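Local coordinates for secreted protein (Streptomyces lividans, PDB 4UNM) that is a copper-containing homologue of galactose oxidase, a probable radical copper oxidase required for glycan deposition at hyphal tips and for morphogenesis, at residues E27-P32 with Q505-Y510; S391-I396 with F406-S411. All coordinates share one frame; numbering follows the deposited sequence.

Interaction 1 (E27-P32 with Q505-Y510); sequences EIIEFP and QRIEIY
The last blade of the galactose oxidase-like beta propeller is closed here: Glu27-Ile29, from near the N-terminus, pairs antiparallel with Ile507-Ile509 and forms the outermost strand of a sheet whose other strands come from the end of the propeller sequence. This is the 'Velcro' closure common in propellers, an N-terminal strand completing a blade made of C-terminal ones. Glu27 and Ile509 form one hydrogen-bonded pair, Glu27 N to Ile509 O at 3.0 Å and Ile509 N to Glu27 O at 2.9 Å. Ile29 and Ile507 form the other, with Ile29 N meeting Ile507 O almost straight (2.9 Å, 172° at the hydrogen) and Ile507 N returning a bond to Ile29 O. Ile507 and Ile509 pack against Trp73 of strand 69-73, with Ile29 on the same face. Ile507 CG1 stands between its backbone N and carbonyl carbon (chi1 72°); this places CG1 against Ile29 CB at 3.7 Å and sends CD1 to Phe31 CZ at 3.6 Å, the two side chains crossing at about a right angle. Ile29 CG2 lies over one face of the same ring, toward its rim, and an acetate ion sits close to Phe31. Farther back along the strand, Glu27 CG runs alongside Ile509 CB. On the other face Ile28 CG2 touches Arg506 CD at 3.8 Å, while the guanidinium finds its salt-bridge partner in Glu504 and not in Glu30. Buried Glu508 pairs its carboxylate with Arg469 and takes the backbone N-H groups of Leu466 and Val467. Past the strand pairing, a water spans the two backbones, accepting from Phe31 N at 2.9 Å and donating to Gln505 O at 3.0 Å.

Interaction 2 (S391-I396 with F406-S411); sequences SEKTRI and FVDGPS
Strands 394-398 and 406-408 meet as the two arms of an antiparallel beta hairpin at the outer edge of a propeller blade. Backbone bonds come first: Ile396 N to Val407 O at 2.8 Å, Val407 N to Ile396 O at 2.9 Å, and Gly409 N to Thr394 O, where the donor stands well above the carbonyl plane. Side-chain bonding continues the pairing as Thr394 OG1, held between its backbone N and carbonyl carbon (chi1 70°), donates to Pro410 O at 2.8 Å. With a valine here, Pro410 O would probably be left without this donor and the Gly409-Pro410 segment would lose a tie to strand 394-398. Water extends the link, one molecule accepting from Thr394 N and donating to Gly409 O, another donating to both Glu392 OE2 and Ser411 OG. Among apolar contacts, Ile396 CD1 presses tightly on the bare CA of Gly409 at 3.4 Å, and Phe406 CD1 lies 3.6 Å from Arg395 CB. The Phe406 ring edge also faces Arg395 O. The charged ends turn elsewhere: Lys393 NZ bridges to Glu392 OE2 at 2.8 Å, and Asp408 OD1 bonds Ser355 OG. Arg395 reaches the carbonyls of Ser355, Asp356 and Met359. Strand 375-379 flanks the hairpin with Met377 and Val378, while Tyr452 and Phe459 of strands 449-453 and 458-461 pack against Ile396, Thr394 and Pro410.

Overall arrangement
Both interactions build outer edges of blades in one propeller, with the blade that runs from strand 420-423 to strand 458-461 coming between them in sequence. Their centres are about 31 Å apart and their nearest atoms about 16 Å, so they do not touch. Interaction 1 joins residues far apart in sequence and closes the ring; interaction 2, a local hairpin, is nested inside the loop so closed. The copper ion is bound by Tyr259, Tyr471, His472 and His559. Tyr471 and His472 directly precede strand 473-477, at the other edge of the sheet completed by 27-29, so interaction 1 belongs to a blade that leads out of the metal site. Neither interaction supplies a copper ligand.

Interaction 1 (E27-P32 with Q505-Y510)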
ATOM      1  N   GLU A  27     -22.482  -5.515  -4.080  1.00 29.49           N
ATOM      2  CA  GLU A  27     -23.437  -4.466  -3.754  1.00 33.18           C
ATOM      3  C   GLU A  27     -22.738  -3.148  -3.465  1.00 32.46           C
ATOM      4  O   GLU A  27     -21.690  -3.106  -2.811  1.00 29.12           O
ATOM      5  CB  GLU A  27     -24.332  -4.896  -2.575  1.00 37.69           C
ATOM      6  CG  GLU A  27     -23.625  -4.975  -1.233  1.00 42.15           C
ATOM      7  CD  GLU A  27     -24.461  -5.605  -0.131  1.00 42.82           C
ATOM      8  OE1 GLU A  27     -25.370  -4.911   0.361  1.00 43.28           O
ATOM      9  OE2 GLU A  27     -24.185  -6.770   0.264  0.50 39.96           O
ATOM     10  N   ILE A  28     -23.331  -2.066  -3.954  1.00 32.60           N
ATOM     11  CA  ILE A  28     -22.873  -0.725  -3.665  1.00 33.64           C
ATOM     12  C   ILE A  28     -23.475  -0.260  -2.337  1.00 34.84           C
ATOM     13  O   ILE A  28     -24.659  -0.483  -2.061  1.00 33.70           O
ATOM     14  CB  ILE A  28     -23.245   0.234  -4.815  1.00 34.95           C
ATOM     15  CG1 ILE A  28     -22.526  -0.190  -6.093  1.00 34.55           C
ATOM     16  CG2 ILE A  28     -22.907   1.670  -4.475  1.00 36.11           C
ATOM     17  CD1 ILE A  28     -23.063   0.475  -7.342  1.00 35.70           C
ATOM     18  N   ILE A  29     -22.633   0.330  -1.501  1.00 32.62           N
ATOM     19  CA  ILE A  29     -23.061   1.012  -0.299  1.00 34.29           C
ATOM     20  C   ILE A  29     -22.701   2.464  -0.519  1.00 36.21           C
ATOM     21  O   ILE A  29     -21.565   2.804  -0.858  1.00 32.92           O
ATOM     22  CB  ILE A  29     -22.378   0.496   0.988  1.00 34.64           C
ATOM     23  CG1 ILE A  29     -22.574  -1.012   1.170  1.00 37.10           C
ATOM     24  CG2 ILE A  29     -22.869   1.257   2.228  1.00 35.28           C
ATOM     25  CD1 ILE A  29     -23.989  -1.440   1.461  1.00 40.13           C
ATOM     26  N   GLU A  30     -23.683   3.325  -0.315  1.00 38.12           N
ATOM     27  CA  GLU A  30     -23.469   4.752  -0.375  1.00 41.07           C
ATOM     28  C   GLU A  30     -23.909   5.330   0.958  1.00 42.09           C
ATOM     29  O   GLU A  30     -24.932   4.944   1.490  1.00 44.13           O
ATOM     30  CB  GLU A  30     -24.259   5.340  -1.539  1.00 45.36           C
ATOM     31  CG  GLU A  30     -23.815   6.739  -1.945  1.00 51.07           C
ATOM     32  CD  GLU A  30     -24.291   7.133  -3.336  1.00 53.46           C
ATOM     33  OE1 GLU A  30     -25.418   6.742  -3.721  1.00 60.90           O
ATOM     34  OE2 GLU A  30     -23.538   7.834  -4.047  1.00 50.81           O
ATOM     35  N   PHE A  31     -23.105   6.210   1.528  1.00 41.45           N
ATOM     36  CA  PHE A  31     -23.372   6.714   2.859  1.00 42.21           C
ATOM     37  C   PHE A  31     -24.133   8.036   2.796  1.00 43.29           C
ATOM     38  O   PHE A  31     -24.071   8.745   1.787  1.00 43.51           O
ATOM     39  CB  PHE A  31     -22.060   6.878   3.610  1.00 43.52           C
ATOM     40  CG  PHE A  31     -21.375   5.572   3.889  1.00 44.85           C
ATOM     41  CD1 PHE A  31     -21.903   4.682   4.816  1.00 45.72           C
ATOM     42  CD2 PHE A  31     -20.231   5.223   3.209  1.00 43.98           C
ATOM     43  CE1 PHE A  31     -21.278   3.481   5.074  1.00 46.58           C
ATOM     44  CE2 PHE A  31     -19.606   4.018   3.448  1.00 41.99           C
ATOM     45  CZ  PHE A  31     -20.125   3.152   4.386  1.00 41.97           C
ATOM     46  N   PRO A  32     -24.845   8.383   3.882  1.00 45.60           N
ATOM     47  CA  PRO A  32     -25.416   9.725   3.935  1.00 44.13           C
ATOM     48  C   PRO A  32     -24.349  10.770   3.645  1.00 43.14           C
ATOM     49  O   PRO A  32     -23.201  10.611   4.077  1.00 41.55           O
ATOM     50  CB  PRO A  32     -25.917   9.838   5.380  1.00 44.59           C
ATOM     51  CG  PRO A  32     -26.126   8.434   5.836  1.00 44.26           C
ATOM     52  CD  PRO A  32     -25.086   7.621   5.125  1.00 44.63           C
ATOM     53  N   GLN A 505     -16.578   7.953  -3.793  1.00 28.63           N
ATOM     54  CA  GLN A 505     -16.930   7.891  -2.367  1.00 28.29           C
ATOM     55  C   GLN A 505     -17.840   6.742  -1.991  1.00 27.80           C
ATOM     56  O   GLN A 505     -18.075   6.532  -0.808  1.00 28.46           O
ATOM     57  CB  GLN A 505     -17.526   9.222  -1.898  1.00 31.74           C
ATOM     58  CG  GLN A 505     -16.594  10.406  -2.115  1.00 31.44           C
ATOM     59  CD  GLN A 505     -17.082  11.648  -1.423  1.00 34.90           C
ATOM     60  OE1 GLN A 505     -18.294  11.906  -1.383  1.00 37.83           O
ATOM     61  NE2 GLN A 505     -16.168  12.412  -0.848  1.00 33.01           N
ATOM     62  N   ARG A 506     -18.323   5.977  -2.968  1.00 27.72           N
ATOM     63  CA  ARG A 506     -19.053   4.752  -2.702  1.00 28.83           C
ATOM     64  C   ARG A 506     -18.065   3.626  -2.317  1.00 28.82           C
ATOM     65  O   ARG A 506     -16.900   3.623  -2.756  1.00 27.15           O
ATOM     66  CB  ARG A 506     -19.871   4.323  -3.922  1.00 31.55           C
ATOM     67  CG  ARG A 506     -20.938   5.344  -4.374  1.00 33.04           C
ATOM     68  CD  ARG A 506     -21.522   5.001  -5.747  1.00 34.48           C
ATOM     69  NE  ARG A 506     -20.515   5.097  -6.810  1.00 34.98           N
ATOM     70  CZ  ARG A 506     -20.632   4.593  -8.041  1.00 35.80           C
ATOM     71  NH1 ARG A 506     -21.736   3.972  -8.415  1.00 36.61           N
ATOM     72  NH2 ARG A 506     -19.638   4.730  -8.921  1.00 33.31           N
ATOM     73  N   ILE A 507     -18.543   2.685  -1.518  1.00 28.38           N
ATOM     74  CA  ILE A 507     -17.841   1.415  -1.299  1.00 27.47           C
ATOM     75  C   ILE A 507     -18.687   0.278  -1.847  1.00 28.63           C
ATOM     76  O   ILE A 507     -19.866   0.483  -2.173  1.00 32.65           O
ATOM     77  CB  ILE A 507     -17.470   1.228   0.200  1.00 27.28           C
ATOM     78  CG1 ILE A 507     -18.713   0.933   1.047  1.00 29.00           C
ATOM     79  CG2 ILE A 507     -16.753   2.474   0.700  1.00 26.76           C
ATOM     80  CD1 ILE A 507     -18.421   0.579   2.494  1.00 33.31           C
ATOM     81  N   GLU A 508     -18.085  -0.895  -2.019  1.00 25.66           N
ATOM     82  CA  GLU A 508     -18.816  -2.114  -2.314  1.00 27.96           C
ATOM     83  C   GLU A 508     -18.514  -3.188  -1.294  1.00 29.76           C
ATOM     84  O   GLU A 508     -17.410  -3.218  -0.704  1.00 25.74           O
ATOM     85  CB  GLU A 508     -18.471  -2.659  -3.697  1.00 28.67           C
ATOM     86  CG  GLU A 508     -18.931  -1.801  -4.858  1.00 31.13           C
ATOM     87  CD  GLU A 508     -18.499  -2.374  -6.190  1.00 31.69           C
ATOM     88  OE1 GLU A 508     -19.223  -3.203  -6.757  1.00 37.80           O
ATOM     89  OE2 GLU A 508     -17.441  -2.003  -6.687  1.00 33.84           O
ATOM     90  N   ILE A 509     -19.493  -4.069  -1.106  1.00 25.30           N
ATOM     91  CA  ILE A 509     -19.311  -5.324  -0.428  1.00 25.50           C
ATOM     92  C   ILE A 509     -19.427  -6.440  -1.447  1.00 26.66           C
ATOM     93  O   ILE A 509     -20.389  -6.484  -2.223  1.00 27.54           O
ATOM     94  CB  ILE A 509     -20.352  -5.499   0.695  1.00 26.18           C
ATOM     95  CG1 ILE A 509     -20.082  -4.478   1.810  1.00 27.25           C
ATOM     96  CG2 ILE A 509     -20.346  -6.925   1.213  1.00 26.38           C
ATOM     97  CD1 ILE A 509     -21.061  -4.574   2.967  0.50 27.42           C
ATOM     98  N   TYR A 510     -18.419  -7.304  -1.490  1.00 24.13           N
ATOM     99  CA  TYR A 510     -18.445  -8.467  -2.363  1.00 23.88           C
ATOM    100  C   TYR A 510     -18.710  -9.699  -1.525  1.00 24.27           C
ATOM    101  O   TYR A 510     -18.012  -9.961  -0.562  1.00 22.22           O
ATOM    102  CB  TYR A 510     -17.163  -8.650  -3.183  1.00 21.84           C
ATOM    103  CG  TYR A 510     -17.110  -9.956  -3.989  1.00 21.41           C
ATOM    104  CD1 TYR A 510     -17.939 -10.159  -5.107  1.00 22.33           C
ATOM    105  CD2 TYR A 510     -16.272 -11.023  -3.616  1.00 19.82           C
ATOM    106  CE1 TYR A 510     -17.911 -11.360  -5.810  1.00 20.95           C
ATOM    107  CE2 TYR A 510     -16.214 -12.203  -4.333  1.00 20.13           C
ATOM    108  CZ  TYR A 510     -17.052 -12.372  -5.447  1.00 20.36           C
ATOM    109  OH  TYR A 510     -17.028 -13.546  -6.140  1.00 20.47           O
TER
HETATM  110  O   HOH W   1     -22.414  -8.395  -1.483  1.00 27.06           O
HETATM  111  O   HOH W   2     -20.936   7.123  -0.226  1.00 40.49           O

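Interaction 2 (S391-I396 with F406-S411)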
ATOM      1  N   SER A 391       1.138  -3.988 -16.892  1.00 22.70           N
ATOM      2  CA  SER A 391       1.403  -5.429 -16.965  1.00 22.22           C
ATOM      3  C   SER A 391       0.167  -6.284 -16.630  1.00 23.09           C
ATOM      4  O   SER A 391      -0.596  -5.992 -15.668  1.00 21.08           O
ATOM      5  CB  SER A 391       2.555  -5.798 -16.048  1.00 21.79           C
ATOM      6  OG  SER A 391       2.760  -7.189 -16.007  1.00 23.06           O
ATOM      7  N   GLU A 392      -0.043  -7.331 -17.443  1.00 21.58           N
ATOM      8  CA  GLU A 392      -1.103  -8.297 -17.226  1.00 22.01           C
ATOM      9  C   GLU A 392      -0.634  -9.477 -16.373  1.00 21.31           C
ATOM     10  O   GLU A 392      -1.410 -10.419 -16.103  1.00 21.72           O
ATOM     11  CB  GLU A 392      -1.646  -8.781 -18.592  1.00 24.12           C
ATOM     12  CG  GLU A 392      -0.796  -9.835 -19.313  1.00 26.88           C
ATOM     13  CD  GLU A 392       0.529  -9.339 -19.915  1.00 30.12           C
ATOM     14  OE1 GLU A 392       0.777  -8.107 -19.992  1.00 31.90           O
ATOM     15  OE2 GLU A 392       1.347 -10.208 -20.329  1.00 31.50           O
ATOM     16  N   LYS A 393       0.634  -9.459 -15.973  1.00 20.93           N
ATOM     17  CA  LYS A 393       1.284 -10.640 -15.467  1.00 22.02           C
ATOM     18  C   LYS A 393       1.092 -10.790 -13.949  1.00 23.17           C
ATOM     19  O   LYS A 393       1.011  -9.780 -13.211  1.00 21.66           O
ATOM     20  CB  LYS A 393       2.759 -10.636 -15.830  1.00 24.32           C
ATOM     21  CG  LYS A 393       3.011 -10.805 -17.351  1.00 27.21           C
ATOM     22  CD  LYS A 393       4.499 -10.962 -17.639  1.00 29.52           C
ATOM     23  CE  LYS A 393       4.838 -11.239 -19.112  1.00 33.09           C
ATOM     24  NZ  LYS A 393       4.155 -10.287 -20.020  1.00 35.42           N
ATOM     25  N   THR A 394       1.055 -12.043 -13.502  1.00 20.49           N
ATOM     26  CA  THR A 394       1.411 -12.401 -12.126  1.00 21.17           C
ATOM     27  C   THR A 394       2.770 -13.082 -12.093  1.00 20.21           C
ATOM     28  O   THR A 394       3.205 -13.731 -13.078  1.00 21.53           O
ATOM     29  CB  THR A 394       0.306 -13.275 -11.454  1.00 21.78           C
ATOM     30  OG1 THR A 394       0.264 -14.593 -12.046  1.00 23.51           O
ATOM     31  CG2 THR A 394      -1.002 -12.605 -11.618  1.00 24.52           C
ATOM     32  N   ARG A 395       3.477 -12.887 -10.998  1.00 19.32           N
ATOM     33  CA  ARG A 395       4.799 -13.432 -10.787  1.00 19.07           C
ATOM     34  C   ARG A 395       4.892 -13.967  -9.378  1.00 21.81           C
ATOM     35  O   ARG A 395       4.609 -13.247  -8.398  1.00 18.96           O
ATOM     36  CB  ARG A 395       5.919 -12.398 -11.005  1.00 19.53           C
ATOM     37  CG  ARG A 395       5.910 -11.642 -12.332  1.00 18.43           C
ATOM     38  CD  ARG A 395       4.861 -10.553 -12.426  1.00 20.24           C
ATOM     39  NE  ARG A 395       5.369  -9.265 -12.875  1.00 19.58           N
ATOM     40  CZ  ARG A 395       4.702  -8.125 -12.756  1.00 21.19           C
ATOM     41  NH1 ARG A 395       3.470  -8.102 -12.206  1.00 20.75           N
ATOM     42  NH2 ARG A 395       5.254  -6.999 -13.198  1.00 21.67           N
ATOM     43  N   ILE A 396       5.341 -15.220  -9.251  1.00 21.41           N
ATOM     44  CA  ILE A 396       5.329 -15.896  -7.982  1.00 23.00           C
ATOM     45  C   ILE A 396       6.719 -16.310  -7.578  1.00 22.56           C
ATOM     46  O   ILE A 396       7.419 -17.022  -8.356  1.00 23.47           O
ATOM     47  CB  ILE A 396       4.387 -17.118  -8.056  1.00 24.68           C
ATOM     48  CG1 ILE A 396       2.938 -16.654  -8.256  1.00 29.30           C
ATOM     49  CG2 ILE A 396       4.482 -17.920  -6.784  1.00 24.09           C
ATOM     50  CD1 ILE A 396       2.367 -16.957  -9.601  1.00 32.21           C
ATOM     51  N   PHE A 406      11.385 -15.595  -9.185  1.00 23.67           N
ATOM     52  CA  PHE A 406      10.055 -15.426  -9.724  1.00 24.33           C
ATOM     53  C   PHE A 406       9.794 -16.268 -10.967  1.00 25.95           C
ATOM     54  O   PHE A 406      10.653 -16.384 -11.857  1.00 25.92           O
ATOM     55  CB  PHE A 406       9.764 -13.942 -10.017  1.00 24.04           C
ATOM     56  CG  PHE A 406       9.506 -13.139  -8.780  1.00 23.15           C
ATOM     57  CD1 PHE A 406       8.223 -13.047  -8.260  1.00 23.34           C
ATOM     58  CD2 PHE A 406      10.517 -12.486  -8.142  1.00 22.46           C
ATOM     59  CE1 PHE A 406       7.981 -12.250  -7.141  1.00 22.24           C
ATOM     60  CE2 PHE A 406      10.284 -11.740  -7.004  1.00 22.18           C
ATOM     61  CZ  PHE A 406       9.009 -11.633  -6.512  1.00 19.97           C
ATOM     62  N   VAL A 407       8.591 -16.823 -11.031  1.00 23.65           N
ATOM     63  CA  VAL A 407       8.085 -17.518 -12.187  1.00 25.94           C
ATOM     64  C   VAL A 407       6.713 -16.954 -12.463  1.00 25.88           C
ATOM     65  O   VAL A 407       5.934 -16.733 -11.512  1.00 25.09           O
ATOM     66  CB  VAL A 407       7.973 -19.025 -11.865  1.00 28.38           C
ATOM     67  CG1 VAL A 407       7.519 -19.807 -13.082  1.00 31.54           C
ATOM     68  CG2 VAL A 407       9.309 -19.559 -11.351  1.00 29.86           C
ATOM     69  N   ASP A 408       6.409 -16.736 -13.737  1.00 24.65           N
ATOM     70  CA  ASP A 408       5.101 -16.242 -14.159  1.00 27.01           C
ATOM     71  C   ASP A 408       3.963 -17.186 -13.725  1.00 28.01           C
ATOM     72  O   ASP A 408       4.011 -18.404 -13.977  1.00 23.17           O
ATOM     73  CB  ASP A 408       5.033 -16.088 -15.696  1.00 28.43           C
ATOM     74  CG  ASP A 408       5.803 -14.877 -16.214  1.00 30.53           C
ATOM     75  OD1 ASP A 408       6.549 -14.245 -15.457  1.00 29.86           O
ATOM     76  OD2 ASP A 408       5.610 -14.549 -17.394  1.00 30.31           O
ATOM     77  N   GLY A 409       2.928 -16.614 -13.117  1.00 25.51           N
ATOM     78  CA  GLY A 409       1.650 -17.304 -12.952  1.00 23.97           C
ATOM     79  C   GLY A 409       0.652 -17.015 -14.057  1.00 24.61           C
ATOM     80  O   GLY A 409       1.028 -16.594 -15.152  1.00 26.50           O
ATOM     81  N   PRO A 410      -0.648 -17.197 -13.761  1.00 23.25           N
ATOM     82  CA  PRO A 410      -1.681 -16.946 -14.718  1.00 24.96           C
ATOM     83  C   PRO A 410      -1.804 -15.464 -15.003  1.00 26.86           C
ATOM     84  O   PRO A 410      -1.563 -14.639 -14.111  1.00 24.47           O
ATOM     85  CB  PRO A 410      -2.941 -17.505 -14.038  1.00 25.32           C
ATOM     86  CG  PRO A 410      -2.653 -17.329 -12.563  1.00 24.13           C
ATOM     87  CD  PRO A 410      -1.180 -17.507 -12.414  1.00 23.45           C
ATOM     88  N   SER A 411      -2.141 -15.123 -16.245  1.00 26.01           N
ATOM     89  CA  SER A 411      -2.206 -13.744 -16.636  1.00 26.05           C
ATOM     90  C   SER A 411      -3.604 -13.200 -16.511  1.00 26.17           C
ATOM     91  O   SER A 411      -4.595 -13.908 -16.670  1.00 27.45           O
ATOM     92  CB  SER A 411      -1.697 -13.561 -18.061  1.00 27.59           C
ATOM     93  OG  SER A 411      -0.320 -13.916 -18.121  1.00 29.25           O
TER
HETATM   94  O   HOH W   3       0.789 -12.775 -20.380  1.00 33.18           O
HETATM   95  O   HOH W   4       1.549 -13.924 -15.853  1.00 25.76           O